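Local coordinates for protein exosome complex component Rrp42 (Pyrococcus abyssi, PDB 2PO1) that is probably a non-catalytic component of the RNA-degrading exosome and probably helps to shape the active site of its partner subunit Rrp41, at residues Thr200-Gly205 and Val219-Lys223. Numbering follows the deposited sequence.
Sequences TFAKIG and VMDGK
Lys203 and Gly222 form an antiparallel hydrogen-bonded pair where the end of strand 197-204 meets the start of strand 222-228, in the four-stranded sheet of the second domain. Lys203 N donates to Gly222 O at 2.8 Å, from above the carbonyl plane. Lys203 O takes two backbone donors: Asp221 N at 2.6 Å, nearly along the C=O axis, and Gly222 N in a weak bond of 3.3 Å. Ala202 and Lys223 form the next, non-hydrogen-bonded pair; there Lys223 CA makes a CA-H...O contact with Phe201 O.

Asp221 adds a side-chain bond beyond the last strand pair. Its CG is turned opposite its own carbonyl carbon (chi1 -77°), and the carboxylate points at Gly205. Gly205 N meets Asp221 OD2 at 2.8 Å, nearly head-on to the C-O bond, with the N-H somewhat bent (139°). The same oxygen forms a salt bridge with Arg15 of helix 13-23. With an alanine in place of Asp221, Gly205 N would probably lose this acceptor, and Arg15 would be left with Val219 O but without this carboxylate.

Ile204 CG2 meets Val219 CG2 at 4.0 Å, while Ile204 CG1 lies against CA and CB of Met220; helix 13-23 packs on both Ile204 and Val219. Ala202 CB touches Met220 CB and SD, both at 3.9 Å. Thr200 CG2 lies against the aliphatic chain of Lys223. The bend at chi3 (-97°) keeps Lys223 CE close to Thr200 CG2, so that both CG and CE touch it at 3.6 Å. Lys223 NZ forms a salt bridge with Glu217; Lys203 leads away from this contact, and its NZ forms a salt bridge with Glu249.

Two residues, Asp221 and Gly222, thus face the single Lys203: a classic beta bulge, here at the entry to strand 222-228 in an RNase PH-family domain.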
loop_
_atom_site.group_PDB
_atom_site.type_symbol
_atom_site.label_atom_id
_atom_site.label_comp_id
_atom_site.label_asym_id
_atom_site.label_seq_id
_atom_site.Cartn_x
_atom_site.Cartn_y
_atom_site.Cartn_z
ATOM N N THR C 200 -2.622 -13.230 31.116
ATOM C CA THR C 200 -3.825 -13.220 30.306
ATOM C C THR C 200 -4.723 -14.369 30.681
ATOM O O THR C 200 -4.258 -15.448 30.919
ATOM C CB THR C 200 -3.451 -13.275 28.824
ATOM O OG1 THR C 200 -2.910 -12.006 28.445
ATOM C CG2 THR C 200 -4.621 -13.578 28.012
ATOM N N PHE C 201 -6.011 -14.086 30.830
ATOM C CA PHE C 201 -7.020 -15.093 31.186
ATOM C C PHE C 201 -8.014 -15.233 30.052
ATOM O O PHE C 201 -8.386 -14.231 29.437
ATOM C CB PHE C 201 -7.791 -14.675 32.462
ATOM C CG PHE C 201 -6.891 -14.397 33.634
ATOM C CD1 PHE C 201 -6.132 -13.216 33.690
ATOM C CD2 PHE C 201 -6.771 -15.323 34.659
ATOM C CE1 PHE C 201 -5.256 -12.983 34.756
ATOM C CE2 PHE C 201 -5.898 -15.082 35.733
ATOM C CZ PHE C 201 -5.139 -13.923 35.769
ATOM N N ALA C 202 -8.467 -16.461 29.798
ATOM C CA ALA C 202 -9.606 -16.708 28.909
ATOM C C ALA C 202 -10.802 -16.900 29.806
ATOM O O ALA C 202 -10.718 -17.606 30.781
ATOM C CB ALA C 202 -9.367 -17.951 28.099
ATOM N N LYS C 203 -11.902 -16.227 29.509
ATOM C CA LYS C 203 -13.136 -16.567 30.158
ATOM C C LYS C 203 -13.828 -17.593 29.276
ATOM O O LYS C 203 -14.104 -17.337 28.083
ATOM C CB LYS C 203 -14.002 -15.336 30.343
ATOM C CG LYS C 203 -15.390 -15.621 30.853
ATOM C CD LYS C 203 -15.978 -14.367 31.467
ATOM C CE LYS C 203 -17.368 -14.657 32.010
ATOM N NZ LYS C 203 -17.872 -13.414 32.659
ATOM N N ILE C 204 -14.069 -18.765 29.853
ATOM C CA ILE C 204 -14.811 -19.857 29.197
ATOM C C ILE C 204 -16.003 -20.204 30.073
ATOM O O ILE C 204 -15.842 -20.726 31.176
ATOM C CB ILE C 204 -13.910 -21.078 28.991
ATOM C CG1 ILE C 204 -12.609 -20.641 28.302
ATOM C CG2 ILE C 204 -14.660 -22.185 28.246
ATOM C CD1 ILE C 204 -11.560 -21.761 28.101
ATOM N N GLY C 205 -17.198 -19.878 29.593
ATOM C CA GLY C 205 -18.376 -19.893 30.440
ATOM C C GLY C 205 -18.156 -18.961 31.622
ATOM O O GLY C 205 -17.840 -17.782 31.447
ATOM N N VAL C 219 -12.380 -21.728 22.050
ATOM C CA VAL C 219 -13.684 -21.832 22.651
ATOM C C VAL C 219 -13.999 -20.729 23.666
ATOM O O VAL C 219 -15.073 -20.714 24.230
ATOM C CB VAL C 219 -13.846 -23.218 23.328
ATOM C CG1 VAL C 219 -13.267 -24.317 22.421
ATOM C CG2 VAL C 219 -13.205 -23.237 24.690
ATOM N N MET C 220 -13.083 -19.795 23.907
ATOM C CA MET C 220 -13.314 -18.850 24.963
ATOM C C MET C 220 -14.409 -17.867 24.598
ATOM O O MET C 220 -14.695 -17.615 23.424
ATOM C CB MET C 220 -12.020 -18.083 25.288
ATOM C CG MET C 220 -11.538 -17.234 24.155
ATOM S SD MET C 220 -10.046 -16.419 24.594
ATOM C CE MET C 220 -9.739 -15.685 22.987
ATOM N N ASP C 221 -14.983 -17.278 25.623
ATOM C CA ASP C 221 -15.953 -16.248 25.426
ATOM C C ASP C 221 -15.240 -14.954 25.219
ATOM O O ASP C 221 -15.596 -14.177 24.352
ATOM C CB ASP C 221 -16.851 -16.167 26.652
ATOM C CG ASP C 221 -17.843 -17.270 26.663
ATOM O OD1 ASP C 221 -18.607 -17.365 25.685
ATOM O OD2 ASP C 221 -17.815 -18.078 27.585
ATOM N N GLY C 222 -14.194 -14.738 25.995
ATOM C CA GLY C 222 -13.501 -13.454 25.980
ATOM C C GLY C 222 -12.198 -13.621 26.718
ATOM O O GLY C 222 -11.871 -14.712 27.172
ATOM N N LYS C 223 -11.441 -12.531 26.835
ATOM C CA LYS C 223 -10.092 -12.669 27.327
ATOM C C LYS C 223 -9.745 -11.366 27.954
ATOM O O LYS C 223 -10.321 -10.356 27.599
ATOM C CB LYS C 223 -9.199 -12.944 26.136
ATOM C CG LYS C 223 -7.748 -12.739 26.334
ATOM C CD LYS C 223 -7.053 -13.120 25.044
ATOM C CE LYS C 223 -6.565 -14.525 25.168
ATOM N NZ LYS C 223 -5.690 -14.989 24.080
#